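Local coordinates for reticulocyte-binding protein 2a (Plasmodium vivax, PDB 4Z8N), which probably mediates attachment of the malaria parasite to red blood cells during invasion, the chain here being its helical erythrocyte-binding domain, at residues Ala76-Leu84 with Tyr97-Gln107; Leu174-Val185 with Gln208-Glu219. One frame throughout, in Å; residues are numbered along the deposited sequence.

Interaction 1 (Ala76-Leu84 with Tyr97-Gln107); sequences ALEKTIFVL and YEAKHNEYKQQ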
loop_
_atom_site.group_PDB
_atom_site.type_symbol
_atom_site.label_atom_id
_atom_site.label_comp_id
_atom_site.label_asym_id
_atom_site.label_seq_id
_atom_site.Cartn_x
_atom_site.Cartn_y
_atom_site.Cartn_z
ATOM N N ALA A 76 -2.828 19.451 7.712
ATOM C CA ALA A 76 -3.954 20.261 7.263
ATOM C C ALA A 76 -5.069 19.379 6.708
ATOM O O ALA A 76 -6.250 19.612 6.972
ATOM C CB ALA A 76 -3.502 21.270 6.214
ATOM N N LEU A 77 -4.685 18.360 5.946
ATOM C CA LEU A 77 -5.642 17.416 5.377
ATOM C C LEU A 77 -6.401 16.659 6.467
ATOM O O LEU A 77 -7.620 16.508 6.392
ATOM C CB LEU A 77 -4.929 16.429 4.450
ATOM C CG LEU A 77 -5.754 15.284 3.859
ATOM C CD1 LEU A 77 -6.931 15.810 3.039
ATOM C CD2 LEU A 77 -4.870 14.384 3.013
ATOM N N GLU A 78 -5.678 16.192 7.481
ATOM C CA GLU A 78 -6.289 15.430 8.566
ATOM C C GLU A 78 -7.170 16.297 9.468
ATOM O O GLU A 78 -8.153 15.815 10.028
ATOM C CB GLU A 78 -5.214 14.730 9.402
ATOM C CG GLU A 78 -4.472 13.632 8.654
ATOM C CD GLU A 78 -3.741 12.679 9.580
ATOM O OE1 GLU A 78 -2.536 12.896 9.825
ATOM O OE2 GLU A 78 -4.369 11.708 10.056
ATOM N N LYS A 79 -6.827 17.573 9.611
ATOM C CA LYS A 79 -7.662 18.471 10.397
ATOM C C LYS A 79 -8.968 18.759 9.665
ATOM O O LYS A 79 -10.017 18.905 10.288
ATOM C CB LYS A 79 -6.924 19.772 10.712
ATOM C CG LYS A 79 -7.010 20.157 12.177
ATOM C CD LYS A 79 -6.577 18.989 13.043
ATOM C CE LYS A 79 -7.407 18.874 14.310
ATOM N NZ LYS A 79 -6.986 17.710 15.132
ATOM N N THR A 80 -8.904 18.835 8.339
ATOM C CA THR A 80 -10.108 19.019 7.535
ATOM C C THR A 80 -11.019 17.798 7.645
ATOM O O THR A 80 -12.234 17.931 7.806
ATOM C CB THR A 80 -9.767 19.272 6.057
ATOM O OG1 THR A 80 -8.958 20.449 5.952
ATOM C CG2 THR A 80 -11.036 19.465 5.240
ATOM N N ILE A 81 -10.424 16.612 7.563
ATOM C CA ILE A 81 -11.163 15.359 7.694
ATOM C C ILE A 81 -11.846 15.262 9.058
ATOM O O ILE A 81 -12.987 14.806 9.160
ATOM C CB ILE A 81 -10.230 14.145 7.485
ATOM C CG1 ILE A 81 -9.742 14.103 6.038
ATOM C CG2 ILE A 81 -10.936 12.846 7.846
ATOM C CD1 ILE A 81 -8.762 12.998 5.753
ATOM N N PHE A 82 -11.146 15.704 10.100
ATOM C CA PHE A 82 -11.691 15.702 11.458
ATOM C C PHE A 82 -12.961 16.554 11.541
ATOM O O PHE A 82 -13.938 16.164 12.183
ATOM C CB PHE A 82 -10.636 16.205 12.453
ATOM C CG PHE A 82 -11.082 16.168 13.892
ATOM C CD1 PHE A 82 -11.702 15.044 14.413
ATOM C CD2 PHE A 82 -10.857 17.251 14.731
ATOM C CE1 PHE A 82 -12.107 15.005 15.738
ATOM C CE2 PHE A 82 -11.258 17.220 16.058
ATOM C CZ PHE A 82 -11.883 16.095 16.562
ATOM N N VAL A 83 -12.946 17.710 10.879
ATOM C CA VAL A 83 -14.121 18.577 10.828
ATOM C C VAL A 83 -15.269 17.904 10.077
ATOM O O VAL A 83 -16.426 17.968 10.497
ATOM C CB VAL A 83 -13.809 19.932 10.153
ATOM C CG1 VAL A 83 -15.052 20.812 10.127
ATOM C CG2 VAL A 83 -12.674 20.642 10.873
ATOM N N LEU A 84 -14.938 17.251 8.968
ATOM C CA LEU A 84 -15.941 16.621 8.116
ATOM C C LEU A 84 -16.536 15.359 8.739
ATOM O O LEU A 84 -17.643 14.949 8.385
ATOM C CB LEU A 84 -15.334 16.285 6.751
ATOM C CG LEU A 84 -14.876 17.469 5.899
ATOM C CD1 LEU A 84 -14.108 16.978 4.683
ATOM C CD2 LEU A 84 -16.066 18.319 5.472
ATOM N N TYR A 97 -19.706 23.447 5.770
ATOM C CA TYR A 97 -19.345 22.044 5.593
ATOM C C TYR A 97 -18.988 21.773 4.139
ATOM O O TYR A 97 -17.989 21.115 3.853
ATOM C CB TYR A 97 -20.478 21.107 6.027
ATOM C CG TYR A 97 -20.064 19.651 6.029
ATOM C CD1 TYR A 97 -20.078 18.896 4.860
ATOM C CD2 TYR A 97 -19.638 19.037 7.197
ATOM C CE1 TYR A 97 -19.680 17.571 4.859
ATOM C CE2 TYR A 97 -19.246 17.714 7.208
ATOM C CZ TYR A 97 -19.269 16.985 6.039
ATOM O OH TYR A 97 -18.875 15.665 6.055
ATOM N N GLU A 98 -19.822 22.270 3.229
ATOM C CA GLU A 98 -19.611 22.065 1.800
ATOM C C GLU A 98 -18.309 22.716 1.343
ATOM O O GLU A 98 -17.602 22.180 0.493
ATOM C CB GLU A 98 -20.795 22.616 0.998
ATOM C CG GLU A 98 -22.097 21.858 1.234
ATOM C CD GLU A 98 -23.296 22.529 0.590
ATOM O OE1 GLU A 98 -23.151 23.663 0.084
ATOM O OE2 GLU A 98 -24.388 21.922 0.592
ATOM N N ALA A 99 -17.998 23.873 1.917
ATOM C CA ALA A 99 -16.742 24.553 1.628
ATOM C C ALA A 99 -15.564 23.744 2.164
ATOM O O ALA A 99 -14.505 23.676 1.538
ATOM C CB ALA A 99 -16.748 25.955 2.223
ATOM N N LYS A 100 -15.761 23.125 3.323
ATOM C CA LYS A 100 -14.724 22.311 3.944
ATOM C C LYS A 100 -14.450 21.059 3.119
ATOM O O LYS A 100 -13.310 20.604 3.022
ATOM C CB LYS A 100 -15.126 21.922 5.367
ATOM C CG LYS A 100 -14.014 22.095 6.387
ATOM C CD LYS A 100 -13.697 23.566 6.593
ATOM C CE LYS A 100 -12.484 23.755 7.488
ATOM N NZ LYS A 100 -11.262 23.139 6.895
ATOM N N HIS A 101 -15.502 20.503 2.527
ATOM C CA HIS A 101 -15.350 19.335 1.674
ATOM C C HIS A 101 -14.594 19.716 0.411
ATOM O O HIS A 101 -13.735 18.972 -0.063
ATOM C CB HIS A 101 -16.708 18.733 1.318
ATOM C CG HIS A 101 -16.609 17.472 0.518
ATOM N ND1 HIS A 101 -16.429 16.235 1.098
ATOM C CD2 HIS A 101 -16.652 17.258 -0.818
ATOM C CE1 HIS A 101 -16.370 15.312 0.154
ATOM N NE2 HIS A 101 -16.504 15.906 -1.016
ATOM N N ASN A 102 -14.923 20.884 -0.128
ATOM C CA ASN A 102 -14.212 21.425 -1.276
ATOM C C ASN A 102 -12.728 21.603 -0.953
ATOM O O ASN A 102 -11.859 21.306 -1.773
ATOM C CB ASN A 102 -14.838 22.753 -1.703
ATOM C CG ASN A 102 -14.318 23.241 -3.036
ATOM O OD1 ASN A 102 -14.799 22.827 -4.091
ATOM N ND2 ASN A 102 -13.337 24.133 -2.998
ATOM N N GLU A 103 -12.451 22.077 0.257
ATOM C CA GLU A 103 -11.085 22.254 0.734
ATOM C C GLU A 103 -10.362 20.913 0.868
ATOM O O GLU A 103 -9.173 20.801 0.562
ATOM C CB GLU A 103 -11.091 22.991 2.076
ATOM C CG GLU A 103 -9.720 23.388 2.592
ATOM C CD GLU A 103 -9.802 24.288 3.812
ATOM O OE1 GLU A 103 -10.927 24.691 4.179
ATOM O OE2 GLU A 103 -8.745 24.592 4.404
ATOM N N TYR A 104 -11.094 19.901 1.327
ATOM C CA TYR A 104 -10.557 18.555 1.483
ATOM C C TYR A 104 -10.050 17.986 0.159
ATOM O O TYR A 104 -8.978 17.386 0.106
ATOM C CB TYR A 104 -11.621 17.631 2.082
ATOM C CG TYR A 104 -11.411 16.165 1.775
ATOM C CD1 TYR A 104 -10.514 15.399 2.509
ATOM C CD2 TYR A 104 -12.116 15.544 0.750
ATOM C CE1 TYR A 104 -10.323 14.058 2.228
ATOM C CE2 TYR A 104 -11.930 14.208 0.463
ATOM C CZ TYR A 104 -11.033 13.470 1.203
ATOM O OH TYR A 104 -10.852 12.136 0.913
ATOM N N LYS A 105 -10.824 18.178 -0.905
ATOM C CA LYS A 105 -10.439 17.705 -2.232
ATOM C C LYS A 105 -9.124 18.327 -2.691
ATOM O O LYS A 105 -8.234 17.631 -3.178
ATOM C CB LYS A 105 -11.534 18.013 -3.253
ATOM C CG LYS A 105 -12.838 17.269 -3.034
ATOM C CD LYS A 105 -13.926 17.825 -3.945
ATOM C CE LYS A 105 -15.168 16.952 -3.942
ATOM N NZ LYS A 105 -16.266 17.538 -4.763
ATOM N N GLN A 106 -9.011 19.644 -2.538
ATOM C CA GLN A 106 -7.800 20.360 -2.919
ATOM C C GLN A 106 -6.612 19.877 -2.096
ATOM O O GLN A 106 -5.527 19.643 -2.626
ATOM C CB GLN A 106 -7.992 21.867 -2.743
ATOM C CG GLN A 106 -9.131 22.443 -3.572
ATOM C CD GLN A 106 -9.537 23.836 -3.128
ATOM O OE1 GLN A 106 -9.358 24.209 -1.967
ATOM N NE2 GLN A 106 -10.086 24.616 -4.053
ATOM N N GLN A 107 -6.834 19.715 -0.796
ATOM C CA GLN A 107 -5.779 19.304 0.120
ATOM C C GLN A 107 -5.338 17.861 -0.105
ATOM O O GLN A 107 -4.159 17.540 0.047
ATOM C CB GLN A 107 -6.234 19.494 1.568
ATOM C CG GLN A 107 -6.270 20.948 2.010
ATOM C CD GLN A 107 -6.835 21.109 3.403
ATOM O OE1 GLN A 107 -7.596 20.264 3.876
ATOM N NE2 GLN A 107 -6.461 22.192 4.073
#
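Leu84 and Tyr104 are the two knobs that lock helix 76-84 against helix 97-107, which runs nearly antiparallel to it at 151°. Leu84 drops into a hollow lined by Tyr97, Lys100, His101 and Tyr104. Its two methyls divide the space: CD2 lies over one face of the Tyr97 ring, 3.6 Å from the centroid in a CH-pi contact, while CD1 rests on Tyr104 CB. Tyr97 also turns its OH back to the helix, donating to Leu84 O at 2.7 Å, so backbone and side chain of one leucine both engage Tyr97.

In the reverse direction, Tyr104 fills the hollow between Leu77, Thr80, Ile81 and Leu84. With CG anti to the backbone N (chi1 156°), its CD1 comes within 3.6 Å of Leu77 CD1 and 3.8 Å of Ile81 CG1. Thr80 spans the middle, its CG2 against Tyr104 CB and Lys100 O, and its OG1 donating to Gln107 OE1 at a modelled 2.5 Å, a length too short to be taken at face value.

Around this antiparallel pair, Phe206 of helix 199-237 meets the Tyr104 ring edge-to-face and also touches Leu84 and Tyr97, while Ile4 near the N-terminus touches Leu77 and Ile81.

Interaction 2 (Leu174-Val185 with Gln208-Glu219); sequences LSTLKASLQLGV and QEEMLDIITIGE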
loop_
_atom_site.group_PDB
_atom_site.type_symbol
_atom_site.label_atom_id
_atom_site.label_comp_id
_atom_site.label_asym_id
_atom_site.label_seq_id
_atom_site.Cartn_x
_atom_site.Cartn_y
_atom_site.Cartn_z
ATOM N N LEU A 174 -13.344 -7.078 2.927
ATOM C CA LEU A 174 -13.424 -5.910 2.052
ATOM C C LEU A 174 -14.638 -5.973 1.133
ATOM O O LEU A 174 -15.372 -4.995 0.993
ATOM C CB LEU A 174 -12.151 -5.774 1.213
ATOM C CG LEU A 174 -10.861 -5.455 1.967
ATOM C CD1 LEU A 174 -9.693 -5.302 0.999
ATOM C CD2 LEU A 174 -11.033 -4.204 2.806
ATOM N N SER A 175 -14.842 -7.133 0.517
ATOM C CA SER A 175 -15.944 -7.339 -0.416
ATOM C C SER A 175 -17.306 -7.222 0.268
ATOM O O SER A 175 -18.240 -6.632 -0.276
ATOM C CB SER A 175 -15.808 -8.706 -1.087
ATOM O OG SER A 175 -16.945 -9.012 -1.873
ATOM N N THR A 176 -17.411 -7.787 1.466
ATOM C CA THR A 176 -18.673 -7.795 2.193
ATOM C C THR A 176 -18.989 -6.411 2.758
ATOM O O THR A 176 -20.137 -5.961 2.723
ATOM C CB THR A 176 -18.650 -8.838 3.327
ATOM O OG1 THR A 176 -18.431 -10.136 2.767
ATOM C CG2 THR A 176 -19.963 -8.853 4.072
ATOM N N LEU A 177 -17.967 -5.730 3.261
ATOM C CA LEU A 177 -18.148 -4.379 3.776
ATOM C C LEU A 177 -18.476 -3.410 2.645
ATOM O O LEU A 177 -19.319 -2.526 2.801
ATOM C CB LEU A 177 -16.901 -3.914 4.528
ATOM C CG LEU A 177 -17.047 -2.588 5.278
ATOM C CD1 LEU A 177 -18.173 -2.680 6.297
ATOM C CD2 LEU A 177 -15.739 -2.203 5.953
ATOM N N LYS A 178 -17.811 -3.582 1.505
ATOM C CA LYS A 178 -18.082 -2.756 0.331
ATOM C C LYS A 178 -19.550 -2.824 -0.065
ATOM O O LYS A 178 -20.173 -1.800 -0.343
ATOM C CB LYS A 178 -17.205 -3.188 -0.842
ATOM C CG LYS A 178 -17.385 -2.366 -2.106
ATOM C CD LYS A 178 -16.467 -2.887 -3.201
ATOM C CE LYS A 178 -16.521 -2.019 -4.440
ATOM N NZ LYS A 178 -15.599 -2.529 -5.493
ATOM N N ALA A 179 -20.098 -4.035 -0.078
ATOM C CA ALA A 179 -21.492 -4.240 -0.443
ATOM C C ALA A 179 -22.435 -3.500 0.504
ATOM O O ALA A 179 -23.390 -2.868 0.060
ATOM C CB ALA A 179 -21.818 -5.728 -0.467
ATOM N N SER A 180 -22.165 -3.572 1.806
ATOM C CA SER A 180 -23.015 -2.903 2.788
ATOM C C SER A 180 -22.909 -1.383 2.656
ATOM O O SER A 180 -23.882 -0.662 2.887
ATOM C CB SER A 180 -22.663 -3.343 4.215
ATOM O OG SER A 180 -21.333 -2.996 4.555
ATOM N N LEU A 181 -21.731 -0.903 2.269
ATOM C CA LEU A 181 -21.530 0.523 2.034
ATOM C C LEU A 181 -22.289 0.984 0.795
ATOM O O LEU A 181 -22.814 2.094 0.759
ATOM C CB LEU A 181 -20.044 0.843 1.886
ATOM C CG LEU A 181 -19.201 0.750 3.160
ATOM C CD1 LEU A 181 -17.731 0.936 2.833
ATOM C CD2 LEU A 181 -19.658 1.775 4.198
ATOM N N GLN A 182 -22.345 0.127 -0.219
ATOM C CA GLN A 182 -23.059 0.459 -1.445
ATOM C C GLN A 182 -24.563 0.498 -1.183
ATOM O O GLN A 182 -25.291 1.290 -1.784
ATOM C CB GLN A 182 -22.716 -0.538 -2.554
ATOM C CG GLN A 182 -21.285 -0.393 -3.066
ATOM C CD GLN A 182 -20.879 -1.499 -4.023
ATOM O OE1 GLN A 182 -21.342 -2.635 -3.915
ATOM N NE2 GLN A 182 -20.012 -1.167 -4.975
ATOM N N LEU A 183 -25.019 -0.364 -0.280
ATOM C CA LEU A 183 -26.398 -0.330 0.184
ATOM C C LEU A 183 -26.660 0.971 0.933
ATOM O O LEU A 183 -27.691 1.613 0.736
ATOM C CB LEU A 183 -26.696 -1.533 1.080
ATOM C CG LEU A 183 -27.972 -1.478 1.921
ATOM C CD1 LEU A 183 -29.211 -1.444 1.037
ATOM C CD2 LEU A 183 -28.029 -2.662 2.880
ATOM N N GLY A 184 -25.717 1.350 1.793
ATOM C CA GLY A 184 -25.799 2.598 2.532
ATOM C C GLY A 184 -25.913 3.810 1.621
ATOM O O GLY A 184 -26.695 4.720 1.889
ATOM N N VAL A 185 -25.132 3.818 0.542
ATOM C CA VAL A 185 -25.159 4.915 -0.431
ATOM C C VAL A 185 -26.524 5.024 -1.091
ATOM O O VAL A 185 -27.104 6.105 -1.163
ATOM C CB VAL A 185 -24.060 4.746 -1.505
ATOM C CG1 VAL A 185 -24.245 5.758 -2.620
ATOM C CG2 VAL A 185 -22.665 4.888 -0.879
ATOM N N GLN A 208 -18.988 7.403 4.119
ATOM C CA GLN A 208 -19.247 6.321 3.180
ATOM C C GLN A 208 -18.303 6.387 2.004
ATOM O O GLN A 208 -17.816 5.390 1.560
ATOM C CB GLN A 208 -20.683 6.308 2.651
ATOM C CG GLN A 208 -21.722 5.760 3.592
ATOM C CD GLN A 208 -23.152 5.973 3.143
ATOM O OE1 GLN A 208 -24.053 5.482 3.750
ATOM N NE2 GLN A 208 -23.345 6.709 2.099
ATOM N N GLU A 209 -18.064 7.578 1.490
ATOM C CA GLU A 209 -17.186 7.681 0.321
ATOM C C GLU A 209 -15.726 7.363 0.643
ATOM O O GLU A 209 -15.051 6.684 -0.134
ATOM C CB GLU A 209 -17.270 9.072 -0.309
ATOM C CG GLU A 209 -16.590 9.190 -1.684
ATOM C CD GLU A 209 -17.079 10.397 -2.469
ATOM O OE1 GLU A 209 -18.049 11.033 -2.007
ATOM O OE2 GLU A 209 -16.501 10.714 -3.534
ATOM N N GLU A 210 -15.227 7.853 1.774
ATOM C CA GLU A 210 -13.832 7.601 2.113
ATOM C C GLU A 210 -13.642 6.152 2.561
ATOM O O GLU A 210 -12.556 5.599 2.420
ATOM C CB GLU A 210 -13.330 8.594 3.176
ATOM C CG GLU A 210 -13.968 8.500 4.549
ATOM C CD GLU A 210 -13.351 9.488 5.538
ATOM O OE1 GLU A 210 -12.178 9.879 5.350
ATOM O OE2 GLU A 210 -14.039 9.881 6.503
ATOM N N MET A 211 -14.697 5.522 3.065
ATOM C CA MET A 211 -14.611 4.101 3.387
ATOM C C MET A 211 -14.524 3.269 2.113
ATOM O O MET A 211 -13.791 2.281 2.061
ATOM C CB MET A 211 -15.798 3.657 4.241
ATOM C CG MET A 211 -15.658 4.048 5.700
ATOM S SD MET A 211 -16.975 3.423 6.754
ATOM C CE MET A 211 -16.565 1.678 6.823
ATOM N N LEU A 212 -15.258 3.681 1.081
ATOM C CA LEU A 212 -15.174 3.031 -0.221
ATOM C C LEU A 212 -13.797 3.264 -0.848
ATOM O O LEU A 212 -13.245 2.373 -1.495
ATOM C CB LEU A 212 -16.285 3.528 -1.152
ATOM C CG LEU A 212 -17.705 3.037 -0.838
ATOM C CD1 LEU A 212 -18.736 3.743 -1.708
ATOM C CD2 LEU A 212 -17.815 1.530 -1.011
ATOM N N ASP A 213 -13.242 4.457 -0.641
ATOM C CA ASP A 213 -11.907 4.788 -1.148
ATOM C C ASP A 213 -10.825 3.946 -0.486
ATOM O O ASP A 213 -9.884 3.498 -1.140
ATOM C CB ASP A 213 -11.598 6.270 -0.935
ATOM C CG ASP A 213 -12.377 7.167 -1.869
ATOM O OD1 ASP A 213 -12.736 6.708 -2.975
ATOM O OD2 ASP A 213 -12.629 8.331 -1.497
ATOM N N ILE A 214 -10.958 3.755 0.822
ATOM C CA ILE A 214 -10.050 2.897 1.572
ATOM C C ILE A 214 -10.122 1.463 1.048
ATOM O O ILE A 214 -9.097 0.797 0.894
ATOM C CB ILE A 214 -10.377 2.920 3.081
ATOM C CG1 ILE A 214 -10.052 4.291 3.676
ATOM C CG2 ILE A 214 -9.604 1.847 3.818
ATOM C CD1 ILE A 214 -10.441 4.429 5.135
ATOM N N ILE A 215 -11.333 0.994 0.765
ATOM C CA ILE A 215 -11.522 -0.351 0.221
ATOM C C ILE A 215 -10.860 -0.484 -1.150
ATOM O O ILE A 215 -10.225 -1.500 -1.442
ATOM C CB ILE A 215 -13.021 -0.713 0.129
ATOM C CG1 ILE A 215 -13.591 -0.907 1.535
ATOM C CG2 ILE A 215 -13.233 -1.980 -0.694
ATOM C CD1 ILE A 215 -15.043 -1.302 1.562
ATOM N N THR A 216 -10.990 0.552 -1.976
ATOM C CA THR A 216 -10.339 0.573 -3.285
ATOM C C THR A 216 -8.821 0.409 -3.157
ATOM O O THR A 216 -8.214 -0.383 -3.874
ATOM C CB THR A 216 -10.655 1.872 -4.046
ATOM O OG1 THR A 216 -12.061 1.930 -4.321
ATOM C CG2 THR A 216 -9.896 1.924 -5.362
ATOM N N ILE A 217 -8.217 1.155 -2.235
ATOM C CA ILE A 217 -6.793 1.007 -1.941
ATOM C C ILE A 217 -6.486 -0.395 -1.410
ATOM O O ILE A 217 -5.508 -1.026 -1.813
ATOM C CB ILE A 217 -6.319 2.053 -0.911
ATOM C CG1 ILE A 217 -6.509 3.466 -1.458
ATOM C CG2 ILE A 217 -4.860 1.828 -0.550
ATOM C CD1 ILE A 217 -6.220 4.555 -0.443
ATOM N N GLY A 218 -7.335 -0.876 -0.506
ATOM C CA GLY A 218 -7.179 -2.201 0.065
ATOM C C GLY A 218 -7.262 -3.306 -0.970
ATOM O O GLY A 218 -6.555 -4.309 -0.878
ATOM N N GLU A 219 -8.130 -3.123 -1.960
ATOM C CA GLU A 219 -8.262 -4.084 -3.052
ATOM C C GLU A 219 -7.021 -4.078 -3.939
ATOM O O GLU A 219 -6.619 -5.115 -4.467
ATOM C CB GLU A 219 -9.503 -3.785 -3.893
ATOM C CG GLU A 219 -10.822 -4.080 -3.207
ATOM C CD GLU A 219 -12.011 -3.592 -4.013
ATOM O OE1 GLU A 219 -11.814 -2.745 -4.910
ATOM O OE2 GLU A 219 -13.139 -4.051 -3.750
HETATM O O HOH W 1 -13.348 -0.817 -5.382
#
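Ile215 supplies the central apolar contact, entering as a knob the hole formed by Leu174, Leu177, Lys178 and Leu181. Its CG1 is anti to the carbonyl carbon (chi1 -70°), and the terminal CD1 reaches the backbone of the facing helix, 3.6 Å from Lys178 CA. Leu181 CD1 packs on Ile215 CD1 at 3.7 Å and on Met211 CB at 3.6 Å; Leu181 CB meets Leu212 CD2. Met211, bent at its last torsion (chi3 72°), brings CE to both Leu177 CD2 and Leu181 CD2. At one end Leu174 CD1 lies on the backbone of Gly218, 3.7 Å from its C; toward the other, Val185 CG2 touches Leu212 CD1.

The polar contacts centre on Lys178. Its fully extended chain passes Ile215 and crosses Glu219 at about a right angle, forming a long, weak salt bridge from NZ to OE2 (3.4 Å). A water bridges the pair as well, accepting from Lys178 NZ at 2.8 Å and donating to Glu219 OE1, where the modelled 2.5 Å is doubtfully short.

Apolar packing therefore carries most of this antiparallel helix pair; the direct ion pair along its margin is probably weak, with part of the attraction probably relayed through the water.

Interactions 1 and 2 are two antiparallel helix pairings in series along the chain, both in the Rh5 coiled-coil domain, with centres about 20 Å apart. Helix 199-237 joins them: its Phe206 packs on interaction 1, and residues 208-219, starting two positions later, form one side of interaction 2. The two also touch directly, through Ile81 CG2 and Glu210 OE1 at 4.1 Å. Interaction 1 lies farther out, its centre about 23 Å from the centre of the chain against about 17 Å for interaction 2, whose Leu174 and Met211 also reach helix 246-297. Both lie away from the disulfides and from Glu120, a calcium ligand in this protein, and are packing contacts within the elongated helical scaffold.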